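Side-chain contacts in HTH-type transcriptional regulator KdgR (Escherichia coli, PDB 1YSP), which represses transcription of the genes for uptake and breakdown of 2-keto-3-deoxygluconate and of the Entner-Doudoroff aldolase gene eda: residues 56-61 with 78-83; 64-69 with 124-129; 91-96 with 100-105; 26-31 with 35-40. All coordinates share one frame; numbering follows the deposited sequence.

Contact 1 (56-61 with 78-83)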
loop_
_atom_site.group_PDB
_atom_site.type_symbol
_atom_site.label_atom_id
_atom_site.label_comp_id
_atom_site.label_asym_id
_atom_site.label_seq_id
_atom_site.Cartn_x
_atom_site.Cartn_y
_atom_site.Cartn_z
ATOM N N ASN A 56 -7.492 7.331 -4.844
ATOM C CA ASN A 56 -6.464 8.130 -4.170
ATOM C C ASN A 56 -5.193 8.220 -5.014
ATOM O O ASN A 56 -4.983 7.385 -5.902
ATOM C CB ASN A 56 -6.145 7.595 -2.751
ATOM C CG ASN A 56 -7.090 8.168 -1.630
ATOM O OD1 ASN A 56 -7.059 7.691 -0.481
ATOM N ND2 ASN A 56 -7.874 9.190 -1.951
ATOM N N PRO A 57 -4.349 9.245 -4.764
ATOM C CA PRO A 57 -3.099 9.374 -5.544
ATOM C C PRO A 57 -2.153 8.177 -5.361
ATOM O O PRO A 57 -2.099 7.565 -4.273
ATOM C CB PRO A 57 -2.449 10.631 -4.956
ATOM C CG PRO A 57 -3.598 11.424 -4.384
ATOM C CD PRO A 57 -4.498 10.345 -3.793
ATOM N N LEU A 58 -1.368 7.894 -6.383
ATOM C CA LEU A 58 -0.345 6.848 -6.303
ATOM C C LEU A 58 0.854 7.300 -5.414
ATOM O O LEU A 58 1.553 6.489 -4.823
ATOM C CB LEU A 58 0.172 6.579 -7.716
ATOM C CG LEU A 58 -0.760 5.839 -8.707
ATOM C CD1 LEU A 58 -0.095 5.800 -10.057
ATOM C CD2 LEU A 58 -0.937 4.393 -8.194
ATOM N N TYR A 59 1.130 8.615 -5.396
ATOM C CA TYR A 59 2.436 9.080 -4.835
ATOM C C TYR A 59 2.375 9.377 -3.324
ATOM O O TYR A 59 3.427 9.554 -2.664
ATOM C CB TYR A 59 2.902 10.389 -5.599
ATOM C CG TYR A 59 1.849 11.476 -5.635
ATOM C CD1 TYR A 59 1.750 12.419 -4.592
ATOM C CD2 TYR A 59 0.936 11.581 -6.717
ATOM C CE1 TYR A 59 0.736 13.420 -4.595
ATOM C CE2 TYR A 59 -0.058 12.591 -6.744
ATOM C CZ TYR A 59 -0.166 13.488 -5.702
ATOM O OH TYR A 59 -1.142 14.454 -5.769
ATOM N N SER A 60 1.162 9.436 -2.771
ATOM C CA SER A 60 0.948 9.823 -1.351
ATOM C C SER A 60 0.288 8.710 -0.499
ATOM O O SER A 60 -0.046 8.956 0.706
ATOM C CB SER A 60 0.041 11.048 -1.268
ATOM O OG SER A 60 -1.241 10.780 -1.847
ATOM N N THR A 61 0.057 7.547 -1.109
ATOM C CA THR A 61 -0.551 6.388 -0.426
ATOM C C THR A 61 0.489 5.281 -0.267
ATOM O O THR A 61 1.349 5.140 -1.125
ATOM C CB THR A 61 -1.791 5.834 -1.187
ATOM O OG1 THR A 61 -1.426 5.391 -2.516
ATOM C CG2 THR A 61 -2.862 6.896 -1.247
ATOM N N GLN A 78 5.817 6.210 -17.366
ATOM C CA GLN A 78 4.590 6.208 -18.211
ATOM C C GLN A 78 3.291 6.423 -17.419
ATOM O O GLN A 78 2.503 7.336 -17.720
ATOM C CB GLN A 78 4.513 4.913 -19.041
ATOM C CG GLN A 78 3.185 4.699 -19.790
ATOM C CD GLN A 78 3.160 3.448 -20.711
ATOM O OE1 GLN A 78 3.608 2.341 -20.336
ATOM N NE2 GLN A 78 2.592 3.623 -21.915
ATOM N N ILE A 79 3.060 5.576 -16.414
ATOM C CA ILE A 79 1.899 5.730 -15.524
ATOM C C ILE A 79 1.852 7.167 -14.938
ATOM O O ILE A 79 0.818 7.825 -14.939
ATOM C CB ILE A 79 1.940 4.683 -14.384
ATOM C CG1 ILE A 79 1.807 3.249 -14.932
ATOM C CG2 ILE A 79 0.840 4.965 -13.362
ATOM C CD1 ILE A 79 2.400 2.162 -14.003
ATOM N N LEU A 80 2.991 7.666 -14.458
ATOM C CA LEU A 80 3.009 8.956 -13.760
ATOM C C LEU A 80 2.985 10.195 -14.673
ATOM O O LEU A 80 2.790 11.330 -14.208
ATOM C CB LEU A 80 4.215 9.025 -12.832
ATOM C CG LEU A 80 4.214 7.989 -11.707
ATOM C CD1 LEU A 80 5.543 8.151 -10.983
ATOM C CD2 LEU A 80 3.018 8.204 -10.817
ATOM N N GLU A 81 3.122 9.971 -15.977
ATOM C CA GLU A 81 3.112 11.095 -16.949
ATOM C C GLU A 81 1.926 12.033 -16.833
ATOM O O GLU A 81 2.083 13.255 -16.891
ATOM C CB GLU A 81 3.174 10.539 -18.379
ATOM C CG GLU A 81 4.569 10.441 -18.881
ATOM C CD GLU A 81 5.081 11.772 -19.391
ATOM O OE1 GLU A 81 5.003 11.999 -20.627
ATOM O OE2 GLU A 81 5.546 12.595 -18.566
ATOM N N GLY A 82 0.744 11.452 -16.659
ATOM C CA GLY A 82 -0.499 12.209 -16.618
ATOM C C GLY A 82 -0.812 12.903 -15.292
ATOM O O GLY A 82 -1.587 13.874 -15.265
ATOM N N VAL A 83 -0.151 12.450 -14.224
ATOM C CA VAL A 83 -0.429 12.891 -12.863
ATOM C C VAL A 83 -0.117 14.365 -12.666
ATOM O O VAL A 83 0.967 14.825 -13.038
ATOM C CB VAL A 83 0.359 12.022 -11.833
ATOM C CG1 VAL A 83 0.081 12.497 -10.410
ATOM C CG2 VAL A 83 -0.044 10.530 -11.968
#

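Contact 2 (64-69 with 124-129)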
loop_
_atom_site.group_PDB
_atom_site.type_symbol
_atom_site.label_atom_id
_atom_site.label_comp_id
_atom_site.label_asym_id
_atom_site.label_seq_id
_atom_site.Cartn_x
_atom_site.Cartn_y
_atom_site.Cartn_z
ATOM N N GLY A 64 -0.217 2.831 -3.145
ATOM C CA GLY A 64 0.309 3.397 -4.397
ATOM C C GLY A 64 1.791 3.141 -4.529
ATOM O O GLY A 64 2.263 2.701 -5.583
ATOM N N LYS A 65 2.555 3.408 -3.487
ATOM C CA LYS A 65 3.983 3.145 -3.544
ATOM C C LYS A 65 4.315 1.687 -3.842
ATOM O O LYS A 65 5.230 1.383 -4.627
ATOM C CB LYS A 65 4.693 3.578 -2.300
ATOM C CG LYS A 65 4.607 5.152 -2.166
ATOM C CD LYS A 65 5.368 5.620 -0.942
ATOM C CE LYS A 65 4.865 7.051 -0.581
ATOM N NZ LYS A 65 5.443 7.548 0.743
ATOM N N VAL A 66 3.594 0.775 -3.204
ATOM C CA VAL A 66 3.947 -0.624 -3.458
ATOM C C VAL A 66 3.479 -1.118 -4.824
ATOM O O VAL A 66 4.090 -2.041 -5.358
ATOM C CB VAL A 66 3.494 -1.642 -2.292
ATOM C CG1 VAL A 66 4.011 -1.195 -0.856
ATOM C CG2 VAL A 66 2.054 -1.933 -2.343
ATOM N N LEU A 67 2.441 -0.513 -5.396
ATOM C CA LEU A 67 1.947 -0.866 -6.763
ATOM C C LEU A 67 2.896 -0.402 -7.868
ATOM O O LEU A 67 2.875 -0.928 -8.990
ATOM C CB LEU A 67 0.585 -0.283 -7.033
ATOM C CG LEU A 67 -0.617 -0.927 -6.355
ATOM C CD1 LEU A 67 -1.788 0.061 -6.346
ATOM C CD2 LEU A 67 -0.981 -2.259 -7.060
ATOM N N LEU A 68 3.706 0.582 -7.536
ATOM C CA LEU A 68 4.770 1.079 -8.431
ATOM C C LEU A 68 6.163 0.565 -8.208
ATOM O O LEU A 68 6.943 0.510 -9.181
ATOM C CB LEU A 68 4.832 2.631 -8.371
ATOM C CG LEU A 68 3.541 3.368 -8.737
ATOM C CD1 LEU A 68 3.708 4.945 -8.557
ATOM C CD2 LEU A 68 2.985 3.050 -10.169
ATOM N N ALA A 69 6.545 0.268 -6.952
ATOM C CA ALA A 69 7.949 0.015 -6.588
ATOM C C ALA A 69 8.631 -1.173 -7.277
ATOM O O ALA A 69 9.827 -1.128 -7.513
ATOM C CB ALA A 69 8.161 -0.046 -5.065
ATOM N N CYS A 124 -0.033 5.118 7.262
ATOM C CA CYS A 124 -0.373 3.799 6.701
ATOM C C CYS A 124 0.903 3.072 6.334
ATOM O O CYS A 124 1.951 3.704 6.042
ATOM C CB CYS A 124 -1.301 3.957 5.477
ATOM S SG CYS A 124 -2.976 4.514 5.927
ATOM N N ILE A 125 0.865 1.738 6.422
ATOM C CA ILE A 125 1.991 0.914 6.045
ATOM C C ILE A 125 1.415 -0.159 5.082
ATOM O O ILE A 125 0.306 -0.641 5.343
ATOM C CB ILE A 125 2.660 0.155 7.227
ATOM C CG1 ILE A 125 3.074 1.114 8.385
ATOM C CG2 ILE A 125 3.803 -0.758 6.701
ATOM C CD1 ILE A 125 3.308 0.357 9.699
ATOM N N ALA A 126 2.132 -0.485 3.996
ATOM C CA ALA A 126 1.551 -1.473 3.034
ATOM C C ALA A 126 2.597 -2.375 2.480
ATOM O O ALA A 126 3.783 -2.005 2.454
ATOM C CB ALA A 126 0.832 -0.759 1.892
ATOM N N VAL A 127 2.146 -3.556 1.989
ATOM C CA VAL A 127 3.009 -4.540 1.414
ATOM C C VAL A 127 2.419 -5.026 0.098
ATOM O O VAL A 127 1.220 -4.951 -0.091
ATOM C CB VAL A 127 3.277 -5.797 2.345
ATOM C CG1 VAL A 127 4.092 -5.378 3.642
ATOM C CG2 VAL A 127 1.986 -6.542 2.638
ATOM N N PRO A 128 3.293 -5.483 -0.821
ATOM C CA PRO A 128 2.808 -5.968 -2.128
ATOM C C PRO A 128 2.091 -7.339 -2.076
ATOM O O PRO A 128 2.542 -8.232 -1.340
ATOM C CB PRO A 128 4.095 -6.058 -2.937
ATOM C CG PRO A 128 5.180 -6.389 -1.888
ATOM C CD PRO A 128 4.771 -5.507 -0.718
ATOM N N VAL A 129 1.065 -7.515 -2.913
ATOM C CA VAL A 129 0.417 -8.812 -3.084
ATOM C C VAL A 129 0.712 -9.152 -4.542
ATOM O O VAL A 129 0.454 -8.356 -5.420
ATOM C CB VAL A 129 -1.097 -8.735 -2.809
ATOM C CG1 VAL A 129 -1.858 -9.998 -3.313
ATOM C CG2 VAL A 129 -1.348 -8.533 -1.315
#

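Contact 3 (91-96 with 100-105)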
loop_
_atom_site.group_PDB
_atom_site.type_symbol
_atom_site.label_atom_id
_atom_site.label_comp_id
_atom_site.label_asym_id
_atom_site.label_seq_id
_atom_site.Cartn_x
_atom_site.Cartn_y
_atom_site.Cartn_z
ATOM N N ARG A 91 4.641 16.816 4.160
ATOM C CA ARG A 91 5.441 15.638 3.810
ATOM C C ARG A 91 5.164 15.001 2.443
ATOM O O ARG A 91 5.884 14.071 2.030
ATOM C CB ARG A 91 5.278 14.555 4.896
ATOM C CG ARG A 91 5.932 14.937 6.227
ATOM C CD ARG A 91 5.884 13.771 7.224
ATOM N NE ARG A 91 6.762 12.678 6.787
ATOM C CZ ARG A 91 8.030 12.505 7.170
ATOM N NH1 ARG A 91 8.602 13.343 8.038
ATOM N NH2 ARG A 91 8.731 11.477 6.700
ATOM N N THR A 92 4.132 15.487 1.763
ATOM C CA THR A 92 3.749 14.911 0.466
ATOM C C THR A 92 4.906 14.988 -0.516
ATOM O O THR A 92 5.595 16.054 -0.600
ATOM C CB THR A 92 2.534 15.597 -0.186
ATOM O OG1 THR A 92 1.486 15.771 0.773
ATOM C CG2 THR A 92 2.053 14.697 -1.370
ATOM N N ILE A 93 5.155 13.876 -1.237
ATOM C CA ILE A 93 6.171 13.807 -2.294
ATOM C C ILE A 93 5.475 14.336 -3.570
ATOM O O ILE A 93 4.455 13.775 -3.984
ATOM C CB ILE A 93 6.665 12.326 -2.568
ATOM C CG1 ILE A 93 7.383 11.739 -1.340
ATOM C CG2 ILE A 93 7.564 12.321 -3.784
ATOM C CD1 ILE A 93 7.109 10.226 -1.141
ATOM N N THR A 94 6.031 15.358 -4.229
ATOM C CA THR A 94 5.248 16.039 -5.280
ATOM C C THR A 94 5.951 16.198 -6.625
ATOM O O THR A 94 5.618 17.125 -7.405
ATOM C CB THR A 94 4.742 17.437 -4.777
ATOM O OG1 THR A 94 5.863 18.198 -4.296
ATOM C CG2 THR A 94 3.756 17.233 -3.604
ATOM N N SER A 95 6.867 15.268 -6.954
ATOM C CA SER A 95 7.308 15.106 -8.344
ATOM C C SER A 95 7.702 13.670 -8.604
ATOM O O SER A 95 8.066 12.936 -7.669
ATOM C CB SER A 95 8.527 15.990 -8.663
ATOM O OG SER A 95 9.665 15.711 -7.840
ATOM N N THR A 96 7.727 13.284 -9.884
ATOM C CA THR A 96 8.239 11.943 -10.243
ATOM C C THR A 96 9.686 11.805 -9.847
ATOM O O THR A 96 10.099 10.753 -9.343
ATOM C CB THR A 96 8.038 11.691 -11.734
ATOM O OG1 THR A 96 6.638 11.816 -11.997
ATOM C CG2 THR A 96 8.549 10.292 -12.156
ATOM N N LEU A 100 10.829 8.592 -7.372
ATOM C CA LEU A 100 11.581 7.410 -7.842
ATOM C C LEU A 100 12.579 6.918 -6.794
ATOM O O LEU A 100 12.611 5.717 -6.491
ATOM C CB LEU A 100 12.198 7.648 -9.227
ATOM C CG LEU A 100 11.158 7.780 -10.373
ATOM C CD1 LEU A 100 11.814 7.900 -11.757
ATOM C CD2 LEU A 100 10.133 6.693 -10.426
ATOM N N PRO A 101 13.340 7.822 -6.148
ATOM C CA PRO A 101 14.190 7.352 -5.038
ATOM C C PRO A 101 13.378 6.760 -3.868
ATOM O O PRO A 101 13.828 5.828 -3.220
ATOM C CB PRO A 101 14.952 8.635 -4.601
ATOM C CG PRO A 101 14.991 9.468 -5.826
ATOM C CD PRO A 101 13.570 9.262 -6.397
ATOM N N VAL A 102 12.182 7.282 -3.599
ATOM C CA VAL A 102 11.355 6.677 -2.535
ATOM C C VAL A 102 10.958 5.227 -2.926
ATOM O O VAL A 102 11.019 4.283 -2.107
ATOM C CB VAL A 102 10.138 7.579 -2.240
ATOM C CG1 VAL A 102 9.082 6.853 -1.399
ATOM C CG2 VAL A 102 10.611 8.901 -1.555
ATOM N N LEU A 103 10.598 5.047 -4.185
ATOM C CA LEU A 103 10.247 3.712 -4.680
ATOM C C LEU A 103 11.417 2.720 -4.567
ATOM O O LEU A 103 11.204 1.509 -4.329
ATOM C CB LEU A 103 9.719 3.806 -6.099
ATOM C CG LEU A 103 8.435 4.630 -6.288
ATOM C CD1 LEU A 103 8.046 4.410 -7.739
ATOM C CD2 LEU A 103 7.298 4.224 -5.367
ATOM N N ASP A 104 12.641 3.221 -4.745
ATOM C CA ASP A 104 13.854 2.410 -4.532
ATOM C C ASP A 104 13.876 1.875 -3.101
ATOM O O ASP A 104 14.127 0.667 -2.871
ATOM C CB ASP A 104 15.150 3.208 -4.756
ATOM C CG ASP A 104 15.422 3.550 -6.208
ATOM O OD1 ASP A 104 14.859 2.951 -7.127
ATOM O OD2 ASP A 104 16.227 4.492 -6.408
ATOM N N GLN A 105 13.645 2.760 -2.131
ATOM C CA GLN A 105 13.656 2.359 -0.724
ATOM C C GLN A 105 12.503 1.375 -0.436
ATOM O O GLN A 105 12.695 0.394 0.323
ATOM C CB GLN A 105 13.557 3.572 0.184
ATOM C CG GLN A 105 13.441 3.270 1.649
ATOM C CD GLN A 105 14.740 2.731 2.212
ATOM O OE1 GLN A 105 15.807 2.935 1.610
ATOM N NE2 GLN A 105 14.669 2.030 3.346
#

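Contact 4 (26-31 with 35-40)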
loop_
_atom_site.group_PDB
_atom_site.type_symbol
_atom_site.label_atom_id
_atom_site.label_comp_id
_atom_site.label_asym_id
_atom_site.label_seq_id
_atom_site.Cartn_x
_atom_site.Cartn_y
_atom_site.Cartn_z
ATOM N N LEU A 26 -7.314 -3.074 1.007
ATOM C CA LEU A 26 -6.726 -3.731 -0.167
ATOM C C LEU A 26 -6.972 -2.767 -1.333
ATOM O O LEU A 26 -8.109 -2.352 -1.565
ATOM C CB LEU A 26 -7.372 -5.097 -0.440
ATOM C CG LEU A 26 -6.714 -5.864 -1.583
ATOM C CD1 LEU A 26 -5.368 -6.427 -1.221
ATOM C CD2 LEU A 26 -7.697 -7.010 -2.017
ATOM N N GLY A 27 -5.906 -2.398 -2.047
ATOM C CA GLY A 27 -6.002 -1.382 -3.105
ATOM C C GLY A 27 -5.453 -1.907 -4.418
ATOM O O GLY A 27 -4.605 -2.733 -4.421
ATOM N N ALA A 28 -5.916 -1.404 -5.560
ATOM C CA ALA A 28 -5.379 -1.854 -6.834
ATOM C C ALA A 28 -5.146 -0.653 -7.749
ATOM O O ALA A 28 -5.679 0.403 -7.493
ATOM C CB ALA A 28 -6.379 -2.860 -7.493
ATOM N N LEU A 29 -4.379 -0.842 -8.825
ATOM C CA LEU A 29 -4.066 0.238 -9.767
ATOM C C LEU A 29 -5.275 0.488 -10.666
ATOM O O LEU A 29 -5.877 -0.461 -11.202
ATOM C CB LEU A 29 -2.846 -0.128 -10.609
ATOM C CG LEU A 29 -2.301 0.948 -11.563
ATOM C CD1 LEU A 29 -1.737 2.151 -10.831
ATOM C CD2 LEU A 29 -1.285 0.338 -12.436
ATOM N N ASP A 30 -5.681 1.750 -10.765
ATOM C CA ASP A 30 -6.685 2.118 -11.743
ATOM C C ASP A 30 -6.109 3.275 -12.535
ATOM O O ASP A 30 -6.279 4.438 -12.171
ATOM C CB ASP A 30 -8.012 2.499 -11.094
ATOM C CG ASP A 30 -9.121 2.760 -12.132
ATOM O OD1 ASP A 30 -8.956 2.413 -13.321
ATOM O OD2 ASP A 30 -10.156 3.320 -11.749
ATOM N N GLU A 31 -5.362 2.907 -13.566
ATOM C CA GLU A 31 -4.791 3.858 -14.511
ATOM C C GLU A 31 -3.673 4.690 -13.888
ATOM O O GLU A 31 -2.519 4.319 -14.052
ATOM C CB GLU A 31 -5.890 4.707 -15.172
ATOM C CG GLU A 31 -6.941 3.806 -15.818
ATOM C CD GLU A 31 -7.577 4.404 -17.045
ATOM O OE1 GLU A 31 -7.919 5.605 -17.005
ATOM O OE2 GLU A 31 -7.730 3.659 -18.047
ATOM N N VAL A 35 -7.281 2.306 -6.321
ATOM C CA VAL A 35 -8.696 2.150 -5.987
ATOM C C VAL A 35 -8.803 1.183 -4.803
ATOM O O VAL A 35 -8.215 0.139 -4.852
ATOM C CB VAL A 35 -9.533 1.585 -7.219
ATOM C CG1 VAL A 35 -8.875 0.329 -7.815
ATOM C CG2 VAL A 35 -10.955 1.259 -6.773
ATOM N N TYR A 36 -9.525 1.530 -3.745
ATOM C CA TYR A 36 -9.707 0.553 -2.656
ATOM C C TYR A 36 -10.734 -0.498 -3.083
ATOM O O TYR A 36 -11.868 -0.163 -3.340
ATOM C CB TYR A 36 -10.092 1.228 -1.342
ATOM C CG TYR A 36 -8.979 2.071 -0.764
ATOM C CD1 TYR A 36 -7.704 1.542 -0.584
ATOM C CD2 TYR A 36 -9.204 3.385 -0.368
ATOM C CE1 TYR A 36 -6.680 2.304 -0.052
ATOM C CE2 TYR A 36 -8.157 4.164 0.172
ATOM C CZ TYR A 36 -6.910 3.614 0.314
ATOM O OH TYR A 36 -5.860 4.353 0.833
ATOM N N ILE A 37 -10.303 -1.749 -3.204
ATOM C CA ILE A 37 -11.207 -2.844 -3.587
ATOM C C ILE A 37 -11.794 -3.649 -2.394
ATOM O O ILE A 37 -12.882 -4.248 -2.537
ATOM C CB ILE A 37 -10.576 -3.758 -4.670
ATOM C CG1 ILE A 37 -9.241 -4.367 -4.190
ATOM C CG2 ILE A 37 -10.360 -2.941 -5.974
ATOM C CD1 ILE A 37 -8.618 -5.410 -5.126
ATOM N N HIS A 38 -11.110 -3.656 -1.234
ATOM C CA HIS A 38 -11.685 -4.222 0.014
ATOM C C HIS A 38 -11.266 -3.404 1.236
ATOM O O HIS A 38 -10.267 -2.702 1.191
ATOM C CB HIS A 38 -11.311 -5.702 0.194
ATOM C CG HIS A 38 -12.226 -6.462 1.120
ATOM N ND1 HIS A 38 -13.589 -6.252 1.170
ATOM C CD2 HIS A 38 -11.973 -7.471 1.988
ATOM C CE1 HIS A 38 -14.131 -7.084 2.048
ATOM N NE2 HIS A 38 -13.171 -7.835 2.562
ATOM N N LYS A 39 -12.051 -3.463 2.312
ATOM C CA LYS A 39 -11.686 -2.786 3.560
ATOM C C LYS A 39 -12.257 -3.576 4.733
ATOM O O LYS A 39 -13.367 -4.138 4.612
ATOM C CB LYS A 39 -12.297 -1.367 3.563
ATOM C CG LYS A 39 -11.711 -0.436 4.566
ATOM C CD LYS A 39 -12.499 0.919 4.704
ATOM C CE LYS A 39 -11.979 1.737 5.894
ATOM N NZ LYS A 39 -12.832 2.914 6.203
ATOM N N ILE A 40 -11.499 -3.645 5.826
ATOM C CA ILE A 40 -12.017 -4.097 7.125
ATOM C C ILE A 40 -11.757 -2.957 8.118
ATOM O O ILE A 40 -10.594 -2.596 8.379
ATOM C CB ILE A 40 -11.368 -5.396 7.622
ATOM C CG1 ILE A 40 -11.466 -6.526 6.581
ATOM C CG2 ILE A 40 -11.920 -5.783 9.027
ATOM C CD1 ILE A 40 -12.857 -7.023 6.277
#

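Contact 1 (56-61 with 78-83)
L58 and Y59 meet I79, L80 and V83 where the turn after strand 55-57 packs on the end of helix 73-80, inside the GAF-like, effector-binding type of domain that forms the C-terminal part of IclR-family regulators. The contact is wholly apolar and no hydrogen bond crosses it. Its tight part is built on one methyl group. CD1 of L58 lies 3.5 Å from CG2 of I79, the two side chains crossing at about a right angle, and also reaches CD2 of L80 at 4.0 Å. Branched aliphatic residues suit such a place, because a single branch end can touch two neighbours at once; L68 of helix 62-69 packs on L58, I79 and L80 alike. Toward the exposed Q78, E81 and G82 the packing thins to one pair: CG1 of V83 meets the Y59 ring obliquely, 3.7 Å from CE2. Two further partners hold that ring. CB of P57 sits 3.6 Å above one face, offset toward the rim, and the hydroxyl is hydrogen-bonded with the backbone N of K86. The turn itself is tied by T61, whose OG1 donates to O of P57 over 2.9 Å, in the carbonyl plane, while capping the next helix through N of G64.

Contact 2 (64-69 with 124-129)
V66 carries the whole of the helix side of this contact, meeting A126, V127 and P128 of strand 123-130. Its CB points at the strand and lies 4.1 Å from the backbone N of P128. From there the side chain forks. CG1, anti to the carbonyl carbon (chi1 -53°), comes down on A126, 3.4 Å from the carbonyl O and 4.2 Å from CB. The other branch, CG2, occupies the position between backbone N and carbonyl carbon and reaches toward the V127 peptide, with O at 3.9 Å. A short forked residue suits this place, since its two methyls each rest on one of two successive peptides, and the small A126 is consistent with the close approach, 7.6 Å between the axes of the segments. This is the helix-on-sheet packing of an alpha+beta, GAF-like domain, with helix 62-69 against one side of the antiparallel sheet; V127 points away, toward helix 151-172 on the other. Every touching residue is buried, and no hydrogen bond joins the segments. The strand's peptides bond instead to neighbouring strands, A126 with G112 and V127 with L140, which implies that shape and dispersion hold helix and sheet together here.

Contact 3 (91-96 with 100-105)
Apolar packing joins I93 to V102 and T96 to L100. The first pair reach toward each other tip to tip: CD1 of I93 lies 3.8 Å from CG2 of V102 and 3.9 Å from CG1, so the end of the isoleucine rests against both methyls of the valine. The ethyl arm of I93 carries CD1 across to the helix, while the beta-branched V102 offers two methyls to receive it. T96 and L100 behave differently, lying side by side and pointing the same way. With OG1 of T96 beside the backbone N (chi1 -58°), its CG2 lies opposite that N and approaches CG of L100 at 4.0 Å. Both pairs belong to the N-terminal end of helix 96-109: I93, before the helix, folds back on its second turn, whereas T96 and L100 are one turn apart within it. Among polar interactions, the one hydrogen bond across the segments is the i to i+4 helical bond from N of L100 to O of T96, 3.0 Å long with an angle of 151° at the hydrogen. S95 is the N-cap, a role that suits a short hydroxyl side chain, its OG bonded to N of A98. OG1 of T96 is hydrogen-bonded with OH of Y85.

Contact 4 (26-31 with 35-40)
A classic beta bulge interrupts the antiparallel hairpin of strands 24-30 and 33-40, placing I37 and H38 together opposite L26. The carbonyl O of L26 takes two bonds: a shorter, more bent one from N of I37 (2.8 Å, 141° at the hydrogen) and a longer, straighter one from N of H38 (3.3 Å, 170°). In return, N of L26 donates to O of H38. Beyond the bulge the register is regular. A28 and V35 form a hydrogen-bonded pair, with both N-H groups engaged, the shorter bond running 2.7 Å from N of V35 to O of A28. Between this pair and the bulge, G27 faces Y36 as a non-hydrogen-bonded pair. A CB here would lie only about 3.6 Å from CD1 of Y36, so glycine suits the place; its CA makes a CA-H...O contact with O of V35 at 3.2 Å.

The extra residue changes where I37 points. With CG1 between its backbone N and carbonyl carbon (chi1 58°), the tip swings back, CD1 of I37 to CD2 of L26 at 3.6 Å. The same CD1 touches CB of A28 at 4.1 Å. Aliphatic residues suit this face: L26 packs on A9 of helix 4-20, and V35 extends the patch to CB of D30. H38 meets L26 through CB while its ring leads away, NE2 hydrogen-bonded with D10. Two residues against one, sharing a carbonyl acceptor, are the signature of the classic bulge.

Contact 4 comes first along the chain and closes its hairpin before contact 1 opens. Contacts 1 and 2 alternate their segments, and contact 3 is nested within the loop that contact 2 closes. Contact 2 lies near the middle of the domain, its centre about 3 Å from that of the chain; contacts 1 and 3 lie about 13 and 14 Å out on the same side, with centres 11 Å apart. Helix 62-69 links them, L68 packing on residues of contact 1 and both K65 and L68 on contact 3. All four lie in the C-terminal, effector-type domain of the regulator, with helices 62-69 and 73-80 and the hairpin gathered about one antiparallel sheet. Contacts 3 and 4 do not touch.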